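Local structure of sensor protein, Kinase (Polaromonas sp. JS666, 3GRC) at residues R8-E13 with E44-R49; R70-D75 with L81-V86. The protein probably serves two-component signalling as a sensor kinase, its crystallised part being a CheY-like receiver domain likely to accept a phosphoryl group. All coordinates share one frame; numbering follows the deposited sequence.

Contact 1 of 2, residues R8-E13 with E44-R49; sequences RILICE and EQVARR
Leu10 of strand 8-12 faces Val46 of helix 39-48, their CA atoms 7.2 Å apart, and the backbones lie farther apart at Arg8 and Arg49, with 9.4 Å between CA atoms. Leucine suits the buried strand position because its two methyls can straddle the helix surface: CD1 meets the aliphatic CG of Gln45 at 3.9 Å, while CD2 packs against CB of Val46. The CG of Gln45 does the touching, while its amide NE2 is hydrogen-bonded to the hydroxyl of Tyr51. At the strand's start, two arginines stack. The bend at chi3 (-77°) in Arg8 turns its guanidinium flat onto that of Arg49, the centres 3.5 Å apart and the planes only 12° from parallel. Arg49 NH1 sits over the centre of the Arg8 group, and Arg8 NE lies over that of Arg49. No hydrogen bond joins the pair; an arginine suits position 8 because its flat end can stack on Arg49 while NH1 still makes a salt bridge to OD1 of Asp34, whose side chain Arg49 also touches. Replacing Arg8 with an alanine would probably leave Asp34 without this salt bridge and Arg49 without a flat partner to hold its rotation. The chemistry thus implies an apolar inner contact and an outer pair of like charges, whose closeness the nearby carboxylate probably makes tolerable.

Contact 2 of 2, residues R70-D75 with L81-V86; sequences RALRRD and LAIVVV
Arg73 leaves its helix with CG beside the backbone N, then bends at chi2 (-40°) and runs extended, which carries its guanidinium across to Leu81 and Ile83. The contact belongs to a beta-alpha-beta crossover of the CheY-like fold: helix 65-73 links strands 53-56 and 82-86, and here its last turn packs against Leu81 and Ile83 of segment 81-86. An arginine suits this place because a long chain with a flat, donor-rich end can reach backbone carbonyls that a short side chain could not. Its two terminal nitrogens converge on a single acceptor, Leu81 O, with NH1 at 2.8 Å and NH2 at 2.9 Å. The oxygen lies in the guanidinium plane, and the two donors use it differently: NH1 approaches on a lone pair at a C=O...N angle of 134°, whereas NH2 comes nearly along the C=O axis at 163°. Further bonds from NE to Leu102 O and from NH2 to Ala103 O fix the rotation of the group. Ile83 supplies the apolar side of the site, its CD1 lying 3.5 Å above the guanidinium plane, toward the rim. Isoleucine suits the place: beta-branching is well tolerated in a strand, and its CG1-CD1 arm is long enough to touch both the guanidinium and Leu72. Leucine, in turn, gives the helix an apolar inner face: the CD1 methyl of Leu72 meets the CD1 methyl of Ile83 at 4.0 Å.

Contacts 1 and 2 pack strands of one parallel sheet against neighbouring helices, and their centres lie about 11 Å apart. Val46 joins them directly: its CG2 is 3.8 Å from Leu81 CD2 and its CG1 4.2 Å from Leu72 CD2, so the hydrophobic layer of contact 1 continues into contact 2. The probable phosphorylation site lies at the other end of strand 8-12 from the stacked arginines. There Glu13, whose CA is 15.7 Å from the CA of Arg8, has its carboxylate close to that of Asp57 and a salt bridge to Lys110, consistent with the acidic pocket of receiver domains. Segment 8-13 therefore spans from helix packing to that pocket.

Contact 1 of 2, residues R8-E13 with E44-R49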
loop_
_atom_site.group_PDB
_atom_site.type_symbol
_atom_site.label_atom_id
_atom_site.label_comp_id
_atom_site.label_asym_id
_atom_site.label_seq_id
_atom_site.Cartn_x
_atom_site.Cartn_y
_atom_site.Cartn_z
ATOM N N ARG A 8 11.306 -0.072 4.892
ATOM C CA ARG A 8 10.180 -0.833 5.429
ATOM C C ARG A 8 8.823 -0.490 4.811
ATOM O O ARG A 8 8.467 0.679 4.664
ATOM C CB ARG A 8 10.132 -0.685 6.953
ATOM C CG ARG A 8 9.078 -1.566 7.634
ATOM C CD ARG A 8 9.145 -1.498 9.175
ATOM N NE ARG A 8 10.262 -2.289 9.670
ATOM C CZ ARG A 8 10.154 -3.390 10.400
ATOM N NH1 ARG A 8 8.974 -3.862 10.753
ATOM N NH2 ARG A 8 11.246 -4.034 10.759
ATOM N N ILE A 9 8.066 -1.523 4.455
ATOM C CA ILE A 9 6.751 -1.348 3.837
ATOM C C ILE A 9 5.617 -1.716 4.790
ATOM O O ILE A 9 5.707 -2.706 5.503
ATOM C CB ILE A 9 6.602 -2.248 2.593
ATOM C CG1 ILE A 9 7.758 -2.006 1.620
ATOM C CG2 ILE A 9 5.257 -2.006 1.923
ATOM C CD1 ILE A 9 7.871 -0.593 1.139
ATOM N N LEU A 10 4.553 -0.922 4.816
ATOM C CA LEU A 10 3.414 -1.255 5.658
ATOM C C LEU A 10 2.348 -1.914 4.777
ATOM O O LEU A 10 1.785 -1.282 3.886
ATOM C CB LEU A 10 2.830 -0.013 6.329
ATOM C CG LEU A 10 1.538 -0.233 7.127
ATOM C CD1 LEU A 10 1.782 -1.131 8.335
ATOM C CD2 LEU A 10 1.005 1.117 7.588
ATOM N N ILE A 11 2.100 -3.192 5.029
ATOM C CA ILE A 11 1.119 -3.972 4.292
ATOM C C ILE A 11 -0.251 -3.931 4.963
ATOM O O ILE A 11 -0.411 -4.429 6.075
ATOM C CB ILE A 11 1.532 -5.457 4.222
ATOM C CG1 ILE A 11 2.915 -5.590 3.598
ATOM C CG2 ILE A 11 0.482 -6.256 3.459
ATOM C CD1 ILE A 11 3.464 -6.991 3.680
ATOM N N CYS A 12 -1.235 -3.350 4.292
ATOM C CA CYS A 12 -2.586 -3.295 4.831
ATOM C C CYS A 12 -3.397 -4.218 3.943
ATOM O O CYS A 12 -3.742 -3.865 2.802
ATOM C CB CYS A 12 -3.138 -1.873 4.772
ATOM S SG CYS A 12 -4.836 -1.667 5.340
ATOM N N GLU A 13 -3.695 -5.404 4.469
ATOM C CA GLU A 13 -4.421 -6.416 3.716
ATOM C C GLU A 13 -5.371 -7.201 4.606
ATOM O O GLU A 13 -5.001 -7.672 5.679
ATOM C CB GLU A 13 -3.407 -7.356 3.043
ATOM C CG GLU A 13 -3.958 -8.679 2.483
ATOM C CD GLU A 13 -4.940 -8.504 1.340
ATOM O OE1 GLU A 13 -4.568 -7.920 0.309
ATOM O OE2 GLU A 13 -6.085 -8.960 1.473
ATOM N N GLU A 44 -3.059 3.808 12.748
ATOM C CA GLU A 44 -2.331 3.773 14.011
ATOM C C GLU A 44 -0.852 3.457 13.769
ATOM O O GLU A 44 0.046 4.208 14.166
ATOM C CB GLU A 44 -2.921 2.691 14.925
ATOM C CG GLU A 44 -2.333 2.673 16.330
ATOM C CD GLU A 44 -2.739 1.445 17.146
ATOM O OE1 GLU A 44 -3.910 1.005 17.068
ATOM O OE2 GLU A 44 -1.880 0.926 17.888
ATOM N N GLN A 45 -0.610 2.342 13.088
ATOM C CA GLN A 45 0.741 1.867 12.826
ATOM C C GLN A 45 1.648 2.751 11.973
ATOM O O GLN A 45 2.851 2.826 12.223
ATOM C CB GLN A 45 0.666 0.467 12.197
ATOM C CG GLN A 45 1.988 -0.253 12.101
ATOM C CD GLN A 45 2.689 -0.343 13.437
ATOM O OE1 GLN A 45 2.065 -0.629 14.447
ATOM N NE2 GLN A 45 3.992 -0.100 13.446
ATOM N N VAL A 46 1.088 3.418 10.971
ATOM C CA VAL A 46 1.906 4.232 10.085
ATOM C C VAL A 46 2.627 5.368 10.809
ATOM O O VAL A 46 3.687 5.815 10.374
ATOM C CB VAL A 46 1.067 4.809 8.920
ATOM C CG1 VAL A 46 0.184 5.942 9.407
ATOM C CG2 VAL A 46 1.983 5.262 7.810
ATOM N N ALA A 47 2.051 5.817 11.919
ATOM C CA ALA A 47 2.637 6.889 12.704
ATOM C C ALA A 47 3.675 6.366 13.702
ATOM O O ALA A 47 4.587 7.097 14.098
ATOM C CB ALA A 47 1.540 7.642 13.447
ATOM N N ARG A 48 3.542 5.101 14.095
ATOM C CA ARG A 48 4.461 4.520 15.066
ATOM C C ARG A 48 5.901 4.404 14.576
ATOM O O ARG A 48 6.812 4.238 15.381
ATOM C CB ARG A 48 3.962 3.150 15.521
ATOM C CG ARG A 48 2.593 3.169 16.186
ATOM C CD ARG A 48 2.218 1.775 16.650
ATOM N NE ARG A 48 3.148 1.293 17.669
ATOM C CZ ARG A 48 3.276 0.020 18.037
ATOM N NH1 ARG A 48 2.536 -0.922 17.470
ATOM N NH2 ARG A 48 4.145 -0.311 18.983
ATOM N N ARG A 49 6.115 4.475 13.267
ATOM C CA ARG A 49 7.475 4.389 12.749
ATOM C C ARG A 49 7.592 4.789 11.286
ATOM O O ARG A 49 6.592 4.961 10.598
ATOM C CB ARG A 49 8.055 2.980 12.963
ATOM C CG ARG A 49 7.407 1.855 12.183
ATOM C CD ARG A 49 8.010 0.497 12.573
ATOM N NE ARG A 49 9.436 0.397 12.253
ATOM C CZ ARG A 49 10.226 -0.627 12.588
ATOM N NH1 ARG A 49 9.750 -1.669 13.264
ATOM N NH2 ARG A 49 11.507 -0.609 12.243
#

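Contact 2 of 2, residues R70-D75 with L81-V86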
loop_
_atom_site.group_PDB
_atom_site.type_symbol
_atom_site.label_atom_id
_atom_site.label_comp_id
_atom_site.label_asym_id
_atom_site.label_seq_id
_atom_site.Cartn_x
_atom_site.Cartn_y
_atom_site.Cartn_z
ATOM N N ARG A 70 -7.341 8.516 1.235
ATOM C CA ARG A 70 -7.746 9.913 1.325
ATOM C C ARG A 70 -7.331 10.471 2.682
ATOM O O ARG A 70 -6.781 11.570 2.763
ATOM C CB ARG A 70 -9.261 10.059 1.160
ATOM C CG ARG A 70 -9.747 9.891 -0.267
ATOM C CD ARG A 70 -11.236 10.190 -0.408
ATOM N NE ARG A 70 -11.713 9.932 -1.768
ATOM C CZ ARG A 70 -11.233 10.514 -2.868
ATOM N NH1 ARG A 70 -10.247 11.406 -2.796
ATOM N NH2 ARG A 70 -11.739 10.200 -4.053
ATOM N N ALA A 71 -7.588 9.703 3.740
ATOM C CA ALA A 71 -7.247 10.125 5.095
ATOM C C ALA A 71 -5.741 10.357 5.228
ATOM O O ALA A 71 -5.306 11.316 5.866
ATOM C CB ALA A 71 -7.719 9.077 6.104
ATOM N N LEU A 72 -4.945 9.486 4.611
ATOM C CA LEU A 72 -3.485 9.621 4.660
ATOM C C LEU A 72 -2.974 10.871 3.933
ATOM O O LEU A 72 -2.009 11.504 4.364
ATOM C CB LEU A 72 -2.829 8.371 4.069
ATOM C CG LEU A 72 -2.996 7.102 4.908
ATOM C CD1 LEU A 72 -2.713 5.875 4.064
ATOM C CD2 LEU A 72 -2.063 7.170 6.101
ATOM N N ARG A 73 -3.616 11.228 2.830
ATOM C CA ARG A 73 -3.191 12.403 2.089
ATOM C C ARG A 73 -3.555 13.717 2.800
ATOM O O ARG A 73 -2.937 14.748 2.549
ATOM C CB ARG A 73 -3.781 12.387 0.669
ATOM C CG ARG A 73 -3.265 11.256 -0.214
ATOM C CD ARG A 73 -1.784 11.027 0.005
ATOM N NE ARG A 73 -1.204 10.115 -0.960
ATOM C CZ ARG A 73 -0.123 9.382 -0.723
ATOM N NH1 ARG A 73 0.476 9.454 0.457
ATOM N NH2 ARG A 73 0.369 8.591 -1.666
ATOM N N ARG A 74 -4.542 13.678 3.691
ATOM C CA ARG A 74 -4.959 14.883 4.410
ATOM C C ARG A 74 -4.103 15.189 5.639
ATOM O O ARG A 74 -4.328 16.181 6.329
ATOM C CB ARG A 74 -6.440 14.778 4.794
ATOM C CG ARG A 74 -7.353 14.773 3.570
ATOM C CD ARG A 74 -8.818 14.514 3.891
ATOM N NE ARG A 74 -9.441 15.588 4.663
ATOM C CZ ARG A 74 -9.668 15.533 5.971
ATOM N NH1 ARG A 74 -9.322 14.451 6.661
ATOM N NH2 ARG A 74 -10.249 16.554 6.590
ATOM N N ASP A 75 -3.116 14.338 5.903
ATOM C CA ASP A 75 -2.215 14.523 7.039
ATOM C C ASP A 75 -0.815 14.809 6.498
ATOM O O ASP A 75 -0.259 14.015 5.746
ATOM C CB ASP A 75 -2.183 13.261 7.906
ATOM C CG ASP A 75 -1.443 13.469 9.218
ATOM O OD1 ASP A 75 -0.310 13.996 9.189
ATOM O OD2 ASP A 75 -1.998 13.101 10.276
ATOM N N LEU A 81 3.898 9.794 1.540
ATOM C CA LEU A 81 4.158 8.364 1.682
ATOM C C LEU A 81 3.784 7.653 0.374
ATOM O O LEU A 81 2.645 7.753 -0.088
ATOM C CB LEU A 81 3.326 7.804 2.841
ATOM C CG LEU A 81 3.353 6.293 3.059
ATOM C CD1 LEU A 81 4.747 5.851 3.495
ATOM C CD2 LEU A 81 2.310 5.925 4.098
ATOM N N ALA A 82 4.733 6.948 -0.233
ATOM C CA ALA A 82 4.430 6.251 -1.486
ATOM C C ALA A 82 3.388 5.159 -1.206
ATOM O O ALA A 82 3.478 4.461 -0.206
ATOM C CB ALA A 82 5.703 5.652 -2.087
ATOM N N ILE A 83 2.387 5.051 -2.077
ATOM C CA ILE A 83 1.329 4.073 -1.917
ATOM C C ILE A 83 1.068 3.285 -3.206
ATOM O O ILE A 83 0.967 3.865 -4.286
ATOM C CB ILE A 83 0.009 4.744 -1.507
ATOM C CG1 ILE A 83 0.166 5.443 -0.163
ATOM C CG2 ILE A 83 -1.108 3.698 -1.462
ATOM C CD1 ILE A 83 -1.135 5.962 0.410
ATOM N N VAL A 84 0.962 1.966 -3.073
ATOM C CA VAL A 84 0.676 1.067 -4.188
ATOM C C VAL A 84 -0.571 0.268 -3.806
ATOM O O VAL A 84 -0.601 -0.385 -2.763
ATOM C CB VAL A 84 1.855 0.058 -4.447
ATOM C CG1 VAL A 84 1.436 -0.997 -5.451
ATOM C CG2 VAL A 84 3.083 0.793 -4.956
ATOM N N VAL A 85 -1.605 0.327 -4.639
ATOM C CA VAL A 85 -2.823 -0.425 -4.370
ATOM C C VAL A 85 -2.626 -1.831 -4.939
ATOM O O VAL A 85 -2.158 -1.985 -6.069
ATOM C CB VAL A 85 -4.063 0.216 -5.060
ATOM C CG1 VAL A 85 -5.229 -0.756 -5.042
ATOM C CG2 VAL A 85 -4.449 1.490 -4.361
ATOM N N VAL A 86 -2.955 -2.844 -4.143
ATOM C CA VAL A 86 -2.846 -4.242 -4.559
ATOM C C VAL A 86 -4.194 -4.786 -4.143
ATOM O O VAL A 86 -4.446 -5.022 -2.959
ATOM C CB VAL A 86 -1.732 -5.003 -3.799
ATOM C CG1 VAL A 86 -1.642 -6.439 -4.322
ATOM C CG2 VAL A 86 -0.395 -4.283 -3.952
#